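Local coordinates for amino acid ABC transporter, binding protein (Thermus thermophilus, PDB 3VV5), which binds amino acids such as the lysine analogue L-thialysine as the periplasmic solute-binding component of an ABC transporter, at residues H103-E108 with R216-V221; A112-N117 with G224-L229; P118-G123 with I187-V192; Q82-L87 with V148-M153. All coordinates share one frame; numbering follows the deposited sequence.

Contact 1 of 4, residues H103-E108 with R216-V221; sequences HGITEE and RVAMAV. With SLZ (L-thialysine), chain C.
Gly104 and Val217 face each other as an antiparallel non-hydrogen-bonded pair, their CA atoms only 4.1 Å apart, and the CA-H groups of both residues lean on the opposing carbonyls. A backbone bond lies before and after this pair: His103 O accepts from Ala218 N at 2.9 Å, and Ile105 N donates to Arg216 O at 2.8 Å. The peptides that bracket Gly104 N are thus fixed by strand 206-222, and this amide donates to the carboxylate oxygen OXT of L-thialysine over 2.8 Å in an almost straight bond (170°). The short antiparallel pairing sits in the ligand cleft of a family 3 solute-binding protein, where Arg109 also binds the ligand and takes Gly104 O as a further partner. Farther out, Ile105 carries the side-chain contact. Its CG1 lies anti to the carbonyl carbon (chi1 -65°), which carries CD1 across to Ala218 CB at 3.9 Å. The same methyl, Ile105 CD1, rests over one face of the Arg216 guanidinium, 3.6 Å from Arg216 NH2; the arginine chain bends at chi3, and its end comes nearer to Ile105. Water 1 joins the backbones once more, donating to Ile105 O and accepting from Arg216 N. Phe115 packs against both Ile105 and Ala218.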
loop_
_atom_site.group_PDB
_atom_site.type_symbol
_atom_site.label_atom_id
_atom_site.label_comp_id
_atom_site.label_asym_id
_atom_site.label_seq_id
_atom_site.Cartn_x
_atom_site.Cartn_y
_atom_site.Cartn_z
ATOM N N HIS A 103 -3.666 -0.391 1.117
ATOM C CA HIS A 103 -4.605 0.487 1.829
ATOM C C HIS A 103 -4.600 0.194 3.310
ATOM O O HIS A 103 -4.926 -0.917 3.732
ATOM C CB HIS A 103 -6.046 0.348 1.325
ATOM C CG HIS A 103 -6.260 0.874 -0.058
ATOM N ND1 HIS A 103 -6.696 2.163 -0.309
ATOM C CD2 HIS A 103 -6.103 0.286 -1.264
ATOM C CE1 HIS A 103 -6.805 2.339 -1.617
ATOM N NE2 HIS A 103 -6.465 1.210 -2.216
ATOM N N GLY A 104 -4.251 1.198 4.096
ATOM C CA GLY A 104 -4.457 1.133 5.533
ATOM C C GLY A 104 -5.945 1.193 5.821
ATOM O O GLY A 104 -6.685 1.858 5.124
ATOM N N ILE A 105 -6.391 0.451 6.825
ATOM C CA ILE A 105 -7.791 0.503 7.244
ATOM C C ILE A 105 -7.975 1.786 8.032
ATOM O O ILE A 105 -7.221 2.048 8.967
ATOM C CB ILE A 105 -8.164 -0.699 8.121
ATOM C CG1 ILE A 105 -8.071 -1.999 7.304
ATOM C CG2 ILE A 105 -9.581 -0.543 8.710
ATOM C CD1 ILE A 105 -8.119 -3.277 8.158
ATOM N N THR A 106 -8.956 2.589 7.618
ATOM C CA THR A 106 -9.377 3.798 8.366
ATOM C C THR A 106 -10.904 3.787 8.515
ATOM O O THR A 106 -11.591 3.064 7.790
ATOM C CB THR A 106 -8.975 5.090 7.639
ATOM O OG1 THR A 106 -9.745 5.215 6.440
ATOM C CG2 THR A 106 -7.480 5.085 7.285
ATOM N N GLU A 107 -11.436 4.588 9.440
ATOM C CA GLU A 107 -12.890 4.650 9.632
ATOM C C GLU A 107 -13.615 4.962 8.329
ATOM O O GLU A 107 -14.547 4.263 7.969
ATOM C CB GLU A 107 -13.288 5.698 10.686
ATOM C CG GLU A 107 -14.808 5.930 10.730
ATOM C CD GLU A 107 -15.242 6.946 11.782
ATOM O OE1 GLU A 107 -16.085 6.592 12.640
ATOM O OE2 GLU A 107 -14.745 8.096 11.750
ATOM N N GLU A 108 -13.168 6.024 7.655
ATOM C CA GLU A 108 -13.782 6.550 6.434
ATOM C C GLU A 108 -13.737 5.575 5.282
ATOM O O GLU A 108 -14.734 5.404 4.554
ATOM C CB GLU A 108 -13.113 7.878 6.022
ATOM C CG GLU A 108 -13.626 9.082 6.814
ATOM C CD GLU A 108 -12.516 9.966 7.401
ATOM O OE1 GLU A 108 -11.584 10.369 6.658
ATOM O OE2 GLU A 108 -12.585 10.257 8.624
ATOM N N ARG A 216 -2.966 -1.115 10.018
ATOM C CA ARG A 216 -3.258 -2.438 9.469
ATOM C C ARG A 216 -3.667 -2.235 8.006
ATOM O O ARG A 216 -4.530 -1.409 7.714
ATOM C CB ARG A 216 -4.397 -3.092 10.271
ATOM C CG ARG A 216 -4.078 -3.358 11.748
ATOM C CD ARG A 216 -5.285 -3.961 12.521
ATOM N NE ARG A 216 -6.503 -3.140 12.419
ATOM C CZ ARG A 216 -7.662 -3.534 11.878
ATOM N NH1 ARG A 216 -8.697 -2.697 11.833
ATOM N NH2 ARG A 216 -7.805 -4.759 11.386
ATOM N N VAL A 217 -3.032 -2.971 7.101
ATOM C CA VAL A 217 -3.223 -2.813 5.662
ATOM C C VAL A 217 -3.970 -4.032 5.157
ATOM O O VAL A 217 -3.647 -5.156 5.550
ATOM C CB VAL A 217 -1.872 -2.673 4.909
ATOM C CG1 VAL A 217 -2.101 -2.703 3.400
ATOM C CG2 VAL A 217 -1.177 -1.364 5.306
ATOM N N ALA A 218 -4.965 -3.806 4.306
ATOM C CA ALA A 218 -5.878 -4.876 3.884
ATOM C C ALA A 218 -6.301 -4.749 2.434
ATOM O O ALA A 218 -6.168 -3.679 1.824
ATOM C CB ALA A 218 -7.129 -4.906 4.765
ATOM N N MET A 219 -6.839 -5.860 1.921
ATOM C CA MET A 219 -7.451 -5.940 0.605
ATOM C C MET A 219 -8.854 -5.404 0.758
ATOM O O MET A 219 -9.378 -5.375 1.864
ATOM C CB MET A 219 -7.547 -7.395 0.132
ATOM C CG MET A 219 -6.231 -8.016 -0.292
ATOM S SD MET A 219 -6.435 -9.791 -0.527
ATOM C CE MET A 219 -6.358 -10.359 1.180
ATOM N N ALA A 220 -9.446 -4.961 -0.344
ATOM C CA ALA A 220 -10.779 -4.371 -0.300
ATOM C C ALA A 220 -11.632 -4.955 -1.393
ATOM O O ALA A 220 -11.160 -5.293 -2.481
ATOM C CB ALA A 220 -10.723 -2.822 -0.437
ATOM N N VAL A 221 -12.908 -5.048 -1.076
ATOM C CA VAL A 221 -13.923 -5.546 -1.961
ATOM C C VAL A 221 -14.975 -4.417 -2.062
ATOM O O VAL A 221 -15.018 -3.552 -1.199
ATOM C CB VAL A 221 -14.385 -6.852 -1.292
ATOM C CG1 VAL A 221 -15.792 -6.812 -0.781
ATOM C CG2 VAL A 221 -13.974 -8.094 -2.088
HETATM N N SLZ C . -0.532 3.025 3.206
HETATM C CA SLZ C . -0.972 4.027 2.207
HETATM C CB SLZ C . -1.070 3.387 0.796
HETATM S SG SLZ C . 0.190 3.773 -0.471
HETATM C CD SLZ C . -0.505 2.695 -1.774
HETATM C CE SLZ C . 0.124 2.769 -3.168
HETATM N NZ SLZ C . -0.073 1.471 -3.834
HETATM C C SLZ C . -2.393 4.399 2.619
HETATM O O SLZ C . -2.827 5.510 2.277
HETATM O OXT SLZ C . -3.031 3.546 3.278
HETATM O O HOH W 1 -5.074 0.811 10.363
#

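Contact 2 of 4, residues A112-N117 with G224-L229; sequences AVDFTN and GNKSLL
The carboxylate of Asp114 is held on both faces: Gly224 N and Lys226 NZ reach the same oxygen, OD2, from opposite sides of its plane. The amide donates at 2.6 Å from 36° out of that plane, a short bond, while the ammonium group forms a salt bridge at 3.2 Å from 45° out. The lysine chain, kinked at chi2 and chi4, crosses the aspartate at about a right angle to get there. The other oxygen, OD1, pairs with Lys223, so two lysines flank one buried acid. The second flat group, the Phe115 ring, has Val113 CG2 over one face, offset toward the rim. Apolar contact comes from Leu229, in the first turn of helix 226-242: its CD1 presses on the backbone at Phe115 O, 3.4 Å away, and touches Thr116 CG2 at 3.8 Å, while CD2 lies 4.0 Å from Asp114 CB. Thus strand 113-115 is joined to the start of the helix, whose N-cap is Asn225; OD1 of Asn225 accepts from Leu228 N at 3.2 Å, and its ND2 is bonded to Arg27 O. An asparagine in place of Asp114 would probably leave Lys223 and Lys226 without their negative mate and weaken the hold on the Gly224 amide. With two ammonium groups and a peptide N-H around it, the carboxylate is likely to be stabilised in its charged form.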
loop_
_atom_site.group_PDB
_atom_site.type_symbol
_atom_site.label_atom_id
_atom_site.label_comp_id
_atom_site.label_asym_id
_atom_site.label_seq_id
_atom_site.Cartn_x
_atom_site.Cartn_y
_atom_site.Cartn_z
ATOM N N ALA A 112 -16.691 3.112 3.055
ATOM C CA ALA A 112 -16.749 3.103 1.600
ATOM C C ALA A 112 -16.616 1.701 0.968
ATOM O O ALA A 112 -17.287 1.392 -0.023
ATOM C CB ALA A 112 -15.680 4.073 1.016
ATOM N N VAL A 113 -15.730 0.875 1.520
ATOM C CA VAL A 113 -15.480 -0.464 0.967
ATOM C C VAL A 113 -15.514 -1.490 2.102
ATOM O O VAL A 113 -15.507 -1.113 3.283
ATOM C CB VAL A 113 -14.111 -0.526 0.175
ATOM C CG1 VAL A 113 -14.127 0.401 -1.067
ATOM C CG2 VAL A 113 -12.937 -0.207 1.085
ATOM N N ASP A 114 -15.558 -2.780 1.762
ATOM C CA ASP A 114 -15.393 -3.822 2.779
ATOM C C ASP A 114 -13.944 -4.331 2.764
ATOM O O ASP A 114 -13.471 -4.813 1.735
ATOM C CB ASP A 114 -16.356 -4.988 2.549
ATOM C CG ASP A 114 -17.763 -4.702 3.056
ATOM O OD1 ASP A 114 -17.910 -4.093 4.144
ATOM O OD2 ASP A 114 -18.716 -5.088 2.358
ATOM N N PHE A 115 -13.253 -4.208 3.897
ATOM C CA PHE A 115 -11.856 -4.669 4.015
ATOM C C PHE A 115 -11.815 -6.113 4.484
ATOM O O PHE A 115 -12.629 -6.510 5.333
ATOM C CB PHE A 115 -11.081 -3.844 5.042
ATOM C CG PHE A 115 -10.633 -2.492 4.544
ATOM C CD1 PHE A 115 -11.080 -1.336 5.180
ATOM C CD2 PHE A 115 -9.737 -2.378 3.460
ATOM C CE1 PHE A 115 -10.672 -0.074 4.744
ATOM C CE2 PHE A 115 -9.323 -1.142 3.037
ATOM C CZ PHE A 115 -9.800 0.015 3.674
ATOM N N THR A 116 -10.859 -6.886 3.950
ATOM C CA THR A 116 -10.547 -8.207 4.468
ATOM C C THR A 116 -9.815 -8.040 5.821
ATOM O O THR A 116 -9.446 -6.909 6.224
ATOM C CB THR A 116 -9.611 -8.967 3.494
ATOM O OG1 THR A 116 -8.377 -8.231 3.365
ATOM C CG2 THR A 116 -10.258 -9.077 2.124
ATOM N N ASN A 117 -9.605 -9.146 6.523
ATOM C CA ASN A 117 -8.547 -9.181 7.542
ATOM C C ASN A 117 -7.223 -8.638 6.931
ATOM O O ASN A 117 -6.955 -8.859 5.735
ATOM C CB ASN A 117 -8.340 -10.623 8.013
ATOM C CG ASN A 117 -9.501 -11.143 8.842
ATOM O OD1 ASN A 117 -10.132 -10.388 9.595
ATOM N ND2 ASN A 117 -9.803 -12.439 8.696
ATOM N N GLY A 224 -20.464 -4.333 0.523
ATOM C CA GLY A 224 -21.545 -5.326 0.424
ATOM C C GLY A 224 -21.243 -6.599 -0.357
ATOM O O GLY A 224 -22.107 -7.482 -0.468
ATOM N N ASN A 225 -20.047 -6.702 -0.949
ATOM C CA ASN A 225 -19.674 -7.936 -1.659
ATOM C C ASN A 225 -19.159 -8.995 -0.679
ATOM O O ASN A 225 -17.975 -9.410 -0.727
ATOM C CB ASN A 225 -18.672 -7.669 -2.809
ATOM C CG ASN A 225 -18.477 -8.889 -3.719
ATOM O OD1 ASN A 225 -19.029 -9.969 -3.476
ATOM N ND2 ASN A 225 -17.695 -8.713 -4.772
ATOM N N LYS A 226 -20.062 -9.439 0.205
ATOM C CA LYS A 226 -19.703 -10.359 1.296
ATOM C C LYS A 226 -19.287 -11.734 0.765
ATOM O O LYS A 226 -18.502 -12.431 1.395
ATOM C CB LYS A 226 -20.849 -10.462 2.323
ATOM C CG LYS A 226 -21.104 -9.167 3.137
ATOM C CD LYS A 226 -19.917 -8.866 4.095
ATOM C CE LYS A 226 -20.166 -7.718 5.102
ATOM N NZ LYS A 226 -20.627 -6.433 4.474
ATOM N N SER A 227 -19.809 -12.113 -0.402
ATOM C CA SER A 227 -19.425 -13.354 -1.076
ATOM C C SER A 227 -17.915 -13.391 -1.366
ATOM O O SER A 227 -17.201 -14.306 -0.912
ATOM C CB SER A 227 -20.221 -13.507 -2.384
ATOM O OG SER A 227 -19.835 -14.697 -3.029
ATOM N N LEU A 228 -17.425 -12.387 -2.094
ATOM C CA LEU A 228 -15.989 -12.307 -2.373
ATOM C C LEU A 228 -15.174 -12.078 -1.111
ATOM O O LEU A 228 -14.118 -12.696 -0.942
ATOM C CB LEU A 228 -15.657 -11.250 -3.443
ATOM C CG LEU A 228 -14.200 -11.156 -3.934
ATOM C CD1 LEU A 228 -13.609 -12.515 -4.310
ATOM C CD2 LEU A 228 -14.080 -10.226 -5.129
ATOM N N LEU A 229 -15.658 -11.197 -0.223
ATOM C CA LEU A 229 -15.003 -10.947 1.068
ATOM C C LEU A 229 -14.673 -12.251 1.838
ATOM O O LEU A 229 -13.518 -12.453 2.288
ATOM C CB LEU A 229 -15.846 -9.995 1.949
ATOM C CG LEU A 229 -15.197 -9.464 3.242
ATOM C CD1 LEU A 229 -13.982 -8.563 2.942
ATOM C CD2 LEU A 229 -16.198 -8.720 4.080
#

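Contact 3 of 4, residues P118-G123 with I187-V192; sequences PHYCTG and ITDRFV
Asp189 OD1 lies at the edge of the Tyr120 ring, 4.3 Å from CE1. Beyond the edge, water 2 bridges the two residues, 2.7 Å from Tyr120 OH and donating to Asp189 OD1; the phenol is also hydrogen-bonded to Ser102. At Cys121, which is disulfide-linked to Cys259, the carbonyl oxygen meets the edge of the Phe191 ring. Thr122 makes the central bond: with OG1 anti to the backbone N (chi1 -170°), the hydroxyl donates to Asp189 OD1 at 2.6 Å, approaching 40° above the carboxylate plane. Residues 120-123 and 187-189, of strands 120-129 and 185-189, run antiparallel (159°), and Asp189 ends the second strand as the N-cap of helix 190-200. Its other oxygen, OD2, accepts from Val192 N at 3.0 Å through the anti lone pair and more weakly from Phe191 N. One carboxylate thus ties the helix start to the neighbouring strand and, through the water, to the tyrosine. Replacing Asp189 by alanine would probably leave the Thr122 hydroxyl and the Val192 amide without these acceptors and water 2 with one anchor fewer. At Gly123, O accepts from Arg190 N at 3.0 Å, and the aliphatic CB and CG of Arg190 pack against this oxygen.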
loop_
_atom_site.group_PDB
_atom_site.type_symbol
_atom_site.label_atom_id
_atom_site.label_comp_id
_atom_site.label_asym_id
_atom_site.label_seq_id
_atom_site.Cartn_x
_atom_site.Cartn_y
_atom_site.Cartn_z
ATOM N N PRO A 118 -6.381 -7.946 7.738
ATOM C CA PRO A 118 -5.199 -7.307 7.138
ATOM C C PRO A 118 -4.163 -8.311 6.607
ATOM O O PRO A 118 -3.965 -9.359 7.209
ATOM C CB PRO A 118 -4.610 -6.500 8.303
ATOM C CG PRO A 118 -5.097 -7.213 9.547
ATOM C CD PRO A 118 -6.475 -7.695 9.189
ATOM N N HIS A 119 -3.531 -8.000 5.479
ATOM C CA HIS A 119 -2.472 -8.862 4.947
ATOM C C HIS A 119 -1.069 -8.403 5.344
ATOM O O HIS A 119 -0.092 -9.095 5.050
ATOM C CB HIS A 119 -2.591 -9.070 3.426
ATOM C CG HIS A 119 -2.487 -7.812 2.615
ATOM N ND1 HIS A 119 -3.536 -6.923 2.482
ATOM C CD2 HIS A 119 -1.475 -7.317 1.860
ATOM C CE1 HIS A 119 -3.172 -5.934 1.691
ATOM N NE2 HIS A 119 -1.935 -6.156 1.282
ATOM N N TYR A 120 -0.970 -7.245 6.009
ATOM C CA TYR A 120 0.271 -6.846 6.698
ATOM C C TYR A 120 0.057 -5.665 7.643
ATOM O O TYR A 120 -0.993 -5.023 7.639
ATOM C CB TYR A 120 1.463 -6.583 5.749
ATOM C CG TYR A 120 1.445 -5.309 4.893
ATOM C CD1 TYR A 120 2.064 -4.137 5.343
ATOM C CD2 TYR A 120 0.895 -5.311 3.607
ATOM C CE1 TYR A 120 2.096 -2.984 4.572
ATOM C CE2 TYR A 120 0.923 -4.149 2.804
ATOM C CZ TYR A 120 1.522 -2.987 3.308
ATOM O OH TYR A 120 1.578 -1.837 2.550
ATOM N N CYS A 121 1.060 -5.430 8.469
ATOM C CA CYS A 121 1.039 -4.338 9.426
ATOM C C CYS A 121 2.268 -3.496 9.213
ATOM O O CYS A 121 3.333 -4.003 8.818
ATOM C CB CYS A 121 0.966 -4.860 10.857
ATOM S SG CYS A 121 -0.726 -4.870 11.535
ATOM N N THR A 122 2.118 -2.198 9.464
ATOM C CA THR A 122 3.141 -1.247 9.087
ATOM C C THR A 122 2.909 0.078 9.804
ATOM O O THR A 122 2.082 0.188 10.706
ATOM C CB THR A 122 3.145 -1.046 7.530
ATOM O OG1 THR A 122 4.298 -0.303 7.121
ATOM C CG2 THR A 122 1.886 -0.325 7.041
ATOM N N GLY A 123 3.615 1.106 9.374
ATOM C CA GLY A 123 3.353 2.429 9.903
ATOM C C GLY A 123 3.975 3.468 9.030
ATOM O O GLY A 123 4.803 3.138 8.158
ATOM N N ILE A 187 6.709 11.846 4.109
ATOM C CA ILE A 187 6.052 10.930 5.026
ATOM C C ILE A 187 5.550 9.768 4.206
ATOM O O ILE A 187 4.779 9.954 3.260
ATOM C CB ILE A 187 4.903 11.568 5.850
ATOM C CG1 ILE A 187 5.447 12.673 6.777
ATOM C CG2 ILE A 187 4.219 10.493 6.711
ATOM C CD1 ILE A 187 4.374 13.295 7.675
ATOM N N THR A 188 6.005 8.565 4.555
ATOM C CA THR A 188 5.682 7.397 3.753
ATOM C C THR A 188 5.708 6.159 4.621
ATOM O O THR A 188 5.908 6.246 5.826
ATOM C CB THR A 188 6.689 7.259 2.557
ATOM O OG1 THR A 188 6.234 6.271 1.624
ATOM C CG2 THR A 188 8.075 6.900 3.054
ATOM N N ASP A 189 5.560 5.003 3.979
ATOM C CA ASP A 189 5.580 3.709 4.649
ATOM C C ASP A 189 6.985 3.319 5.087
ATOM O O ASP A 189 7.942 3.492 4.325
ATOM C CB ASP A 189 5.013 2.665 3.693
ATOM C CG ASP A 189 5.037 1.284 4.266
ATOM O OD1 ASP A 189 4.007 0.849 4.859
ATOM O OD2 ASP A 189 6.088 0.629 4.107
ATOM N N ARG A 190 7.098 2.720 6.283
ATOM C CA ARG A 190 8.405 2.388 6.854
ATOM C C ARG A 190 9.212 1.397 6.012
ATOM O O ARG A 190 10.427 1.531 5.883
ATOM C CB ARG A 190 8.253 1.872 8.300
ATOM C CG ARG A 190 7.376 0.613 8.440
ATOM C CD ARG A 190 7.227 0.161 9.899
ATOM N NE ARG A 190 8.509 -0.298 10.437
ATOM C CZ ARG A 190 8.805 -0.371 11.735
ATOM N NH1 ARG A 190 7.910 -0.012 12.655
ATOM N NH2 ARG A 190 10.002 -0.799 12.112
ATOM N N PHE A 191 8.534 0.404 5.444
ATOM C CA PHE A 191 9.211 -0.562 4.567
ATOM C C PHE A 191 9.581 0.049 3.221
ATOM O O PHE A 191 10.612 -0.292 2.652
ATOM C CB PHE A 191 8.336 -1.802 4.348
ATOM C CG PHE A 191 8.033 -2.556 5.613
ATOM C CD1 PHE A 191 9.018 -3.345 6.218
ATOM C CD2 PHE A 191 6.773 -2.476 6.200
ATOM C CE1 PHE A 191 8.758 -4.041 7.396
ATOM C CE2 PHE A 191 6.494 -3.166 7.385
ATOM C CZ PHE A 191 7.492 -3.947 7.983
ATOM N N VAL A 192 8.734 0.926 2.685
ATOM C CA VAL A 192 9.121 1.578 1.435
ATOM C C VAL A 192 10.281 2.543 1.626
ATOM O O VAL A 192 11.180 2.570 0.783
ATOM C CB VAL A 192 7.945 2.086 0.480
ATOM C CG1 VAL A 192 6.556 1.724 0.944
ATOM C CG2 VAL A 192 8.126 3.564 -0.041
HETATM O O HOH W 2 1.674 0.810 3.162
#

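Contact 4 of 4, residues Q82-L87 with V148-M153; sequences QSFDTL and VGTTYM. With SLZ (L-thialysine), chain C.
Phe84 reaches from the loop before helix 87-92 toward the Gly149-Thr150 backbone. From CB, CG leaves anti to the backbone N (chi1 178°), carrying the ring to where it meets both that backbone and L-thialysine. CG is 4.0 Å from ligand CE. Along one side, CD1 and CE1 approach ligand CD, CE1 to 3.2 Å; along the other, CD2 has Val148 O near the ring edge, and CE2 meets Gly149 O at 3.5 Å, an oxygen lying in the ring plane at its edge. CE2 also touches Thr150 CG2 at 3.9 Å. At the tip, CZ is 3.7 Å from ligand CB, and the sulfur SG stands over one face, offset toward the rim. The aromatic side chain thus forms a wall of the cleft of this family 3 binding protein, and His103 stacks on it. The segment it faces supplies the first turn of helix 151-158. Thr151 N donates to ligand O at 2.9 Å, and ligand atom N donates to Tyr152 OH at 3.1 Å. Thr150, the N-cap, shapes this turn: its OG1 accepts from Met153 N and is also bonded to Gln147 O. Gly149, at positive phi, passes so near Asp85 that a side chain there would crowd Asp85 CB. Gly149 O also accepts from Arg109 NH2.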
loop_
_atom_site.group_PDB
_atom_site.type_symbol
_atom_site.label_atom_id
_atom_site.label_comp_id
_atom_site.label_asym_id
_atom_site.label_seq_id
_atom_site.Cartn_x
_atom_site.Cartn_y
_atom_site.Cartn_z
ATOM N N GLN A 82 -3.820 1.208 -11.825
ATOM C CA GLN A 82 -4.446 2.533 -11.961
ATOM C C GLN A 82 -3.888 3.490 -10.918
ATOM O O GLN A 82 -3.333 3.064 -9.907
ATOM C CB GLN A 82 -5.969 2.423 -11.717
ATOM C CG GLN A 82 -6.750 1.549 -12.702
ATOM C CD GLN A 82 -7.058 2.287 -13.996
ATOM O OE1 GLN A 82 -6.420 2.066 -15.030
ATOM N NE2 GLN A 82 -8.032 3.182 -13.939
ATOM N N SER A 83 -4.101 4.787 -11.120
ATOM C CA SER A 83 -3.700 5.774 -10.115
ATOM C C SER A 83 -4.280 5.437 -8.728
ATOM O O SER A 83 -5.461 5.084 -8.612
ATOM C CB SER A 83 -4.109 7.179 -10.581
ATOM O OG SER A 83 -3.670 8.155 -9.650
ATOM N N PHE A 84 -3.448 5.513 -7.680
ATOM C CA PHE A 84 -3.861 5.090 -6.347
ATOM C C PHE A 84 -5.206 5.692 -5.896
ATOM O O PHE A 84 -6.084 4.953 -5.430
ATOM C CB PHE A 84 -2.778 5.363 -5.281
ATOM C CG PHE A 84 -3.195 4.972 -3.878
ATOM C CD1 PHE A 84 -3.249 3.631 -3.492
ATOM C CD2 PHE A 84 -3.566 5.942 -2.950
ATOM C CE1 PHE A 84 -3.654 3.261 -2.195
ATOM C CE2 PHE A 84 -3.976 5.587 -1.643
ATOM C CZ PHE A 84 -4.018 4.241 -1.261
ATOM N N ASP A 85 -5.347 7.015 -6.043
ATOM C CA ASP A 85 -6.530 7.733 -5.512
ATOM C C ASP A 85 -7.848 7.367 -6.203
ATOM O O ASP A 85 -8.935 7.751 -5.754
ATOM C CB ASP A 85 -6.316 9.258 -5.509
ATOM C CG ASP A 85 -6.119 9.860 -6.926
ATOM O OD1 ASP A 85 -5.855 9.125 -7.887
ATOM O OD2 ASP A 85 -6.193 11.100 -7.061
ATOM N N THR A 86 -7.745 6.601 -7.283
ATOM C CA THR A 86 -8.923 6.180 -8.033
ATOM C C THR A 86 -9.405 4.782 -7.661
ATOM O O THR A 86 -10.499 4.376 -8.083
ATOM C CB THR A 86 -8.671 6.140 -9.560
ATOM O OG1 THR A 86 -7.903 4.968 -9.907
ATOM C CG2 THR A 86 -7.969 7.409 -10.053
ATOM N N LEU A 87 -8.604 4.040 -6.897
ATOM C CA LEU A 87 -8.806 2.585 -6.761
ATOM C C LEU A 87 -10.078 2.184 -6.013
ATOM O O LEU A 87 -10.801 1.337 -6.491
ATOM C CB LEU A 87 -7.579 1.880 -6.140
ATOM C CG LEU A 87 -6.320 1.730 -7.002
ATOM C CD1 LEU A 87 -5.181 1.233 -6.129
ATOM C CD2 LEU A 87 -6.547 0.786 -8.208
ATOM N N VAL A 148 -0.982 11.922 -2.657
ATOM C CA VAL A 148 -2.394 12.277 -2.522
ATOM C C VAL A 148 -3.248 11.062 -2.149
ATOM O O VAL A 148 -2.970 9.926 -2.567
ATOM C CB VAL A 148 -2.970 12.958 -3.812
ATOM C CG1 VAL A 148 -2.968 11.988 -5.000
ATOM C CG2 VAL A 148 -4.374 13.536 -3.548
ATOM N N GLY A 149 -4.263 11.312 -1.329
ATOM C CA GLY A 149 -5.262 10.309 -0.998
ATOM C C GLY A 149 -4.756 9.266 -0.021
ATOM O O GLY A 149 -5.370 8.227 0.131
ATOM N N THR A 150 -3.638 9.545 0.640
ATOM C CA THR A 150 -3.047 8.575 1.558
ATOM C C THR A 150 -3.240 8.930 3.037
ATOM O O THR A 150 -3.543 10.081 3.416
ATOM C CB THR A 150 -1.532 8.364 1.303
ATOM O OG1 THR A 150 -0.822 9.595 1.545
ATOM C CG2 THR A 150 -1.252 7.861 -0.120
ATOM N N THR A 151 -3.040 7.931 3.880
ATOM C CA THR A 151 -2.994 8.124 5.317
ATOM C C THR A 151 -1.802 9.010 5.721
ATOM O O THR A 151 -1.824 9.614 6.777
ATOM C CB THR A 151 -2.956 6.767 6.039
ATOM O OG1 THR A 151 -1.825 6.031 5.571
ATOM C CG2 THR A 151 -4.194 5.952 5.663
ATOM N N TYR A 152 -0.773 9.082 4.881
ATOM C CA TYR A 152 0.365 9.997 5.119
ATOM C C TYR A 152 -0.083 11.443 4.989
ATOM O O TYR A 152 0.245 12.271 5.841
ATOM C CB TYR A 152 1.542 9.690 4.176
ATOM C CG TYR A 152 1.793 8.210 4.053
ATOM C CD1 TYR A 152 1.989 7.426 5.184
ATOM C CD2 TYR A 152 1.789 7.582 2.804
ATOM C CE1 TYR A 152 2.193 6.033 5.092
ATOM C CE2 TYR A 152 1.984 6.194 2.696
ATOM C CZ TYR A 152 2.188 5.435 3.840
ATOM O OH TYR A 152 2.368 4.065 3.736
ATOM N N MET A 153 -0.839 11.730 3.931
ATOM C CA MET A 153 -1.481 13.030 3.763
ATOM C C MET A 153 -2.378 13.376 4.959
ATOM O O MET A 153 -2.259 14.455 5.524
ATOM C CB MET A 153 -2.300 13.055 2.467
ATOM C CG MET A 153 -2.961 14.398 2.165
ATOM S SD MET A 153 -3.681 14.433 0.530
ATOM C CE MET A 153 -5.255 13.637 0.792
HETATM N N SLZ C . -0.532 3.025 3.206
HETATM C CA SLZ C . -0.972 4.027 2.207
HETATM C CB SLZ C . -1.070 3.387 0.796
HETATM S SG SLZ C . 0.190 3.773 -0.471
HETATM C CD SLZ C . -0.505 2.695 -1.774
HETATM C CE SLZ C . 0.124 2.769 -3.168
HETATM N NZ SLZ C . -0.073 1.471 -3.834
HETATM C C SLZ C . -2.393 4.399 2.619
HETATM O O SLZ C . -2.827 5.510 2.277
HETATM O OXT SLZ C . -3.031 3.546 3.278
#

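In the fold
From the N terminus, residues 82-87 come first and wait for 148-153 to close contact 4 beside the bound ligand. Before that closure 103-108 begins contact 1, completed only at 216-221, so contacts 1 and 4 cross; both touch L-thialysine, and His103 meets Phe84 between them. Residues 112-117 open contact 2, which crosses contacts 1 and 4 and closes last, at 224-229, where helix 226-242 follows strand 206-222. Contact 3, from 118-123 to 187-192, nests inside the loops of contacts 1 and 2 but crosses contact 4, which it touches through Asp189 and Tyr152. Strand 206-222 pairs with strands 102-104, 113-115 and 120-129, uniting contacts 1, 2 and 3 in one sheet.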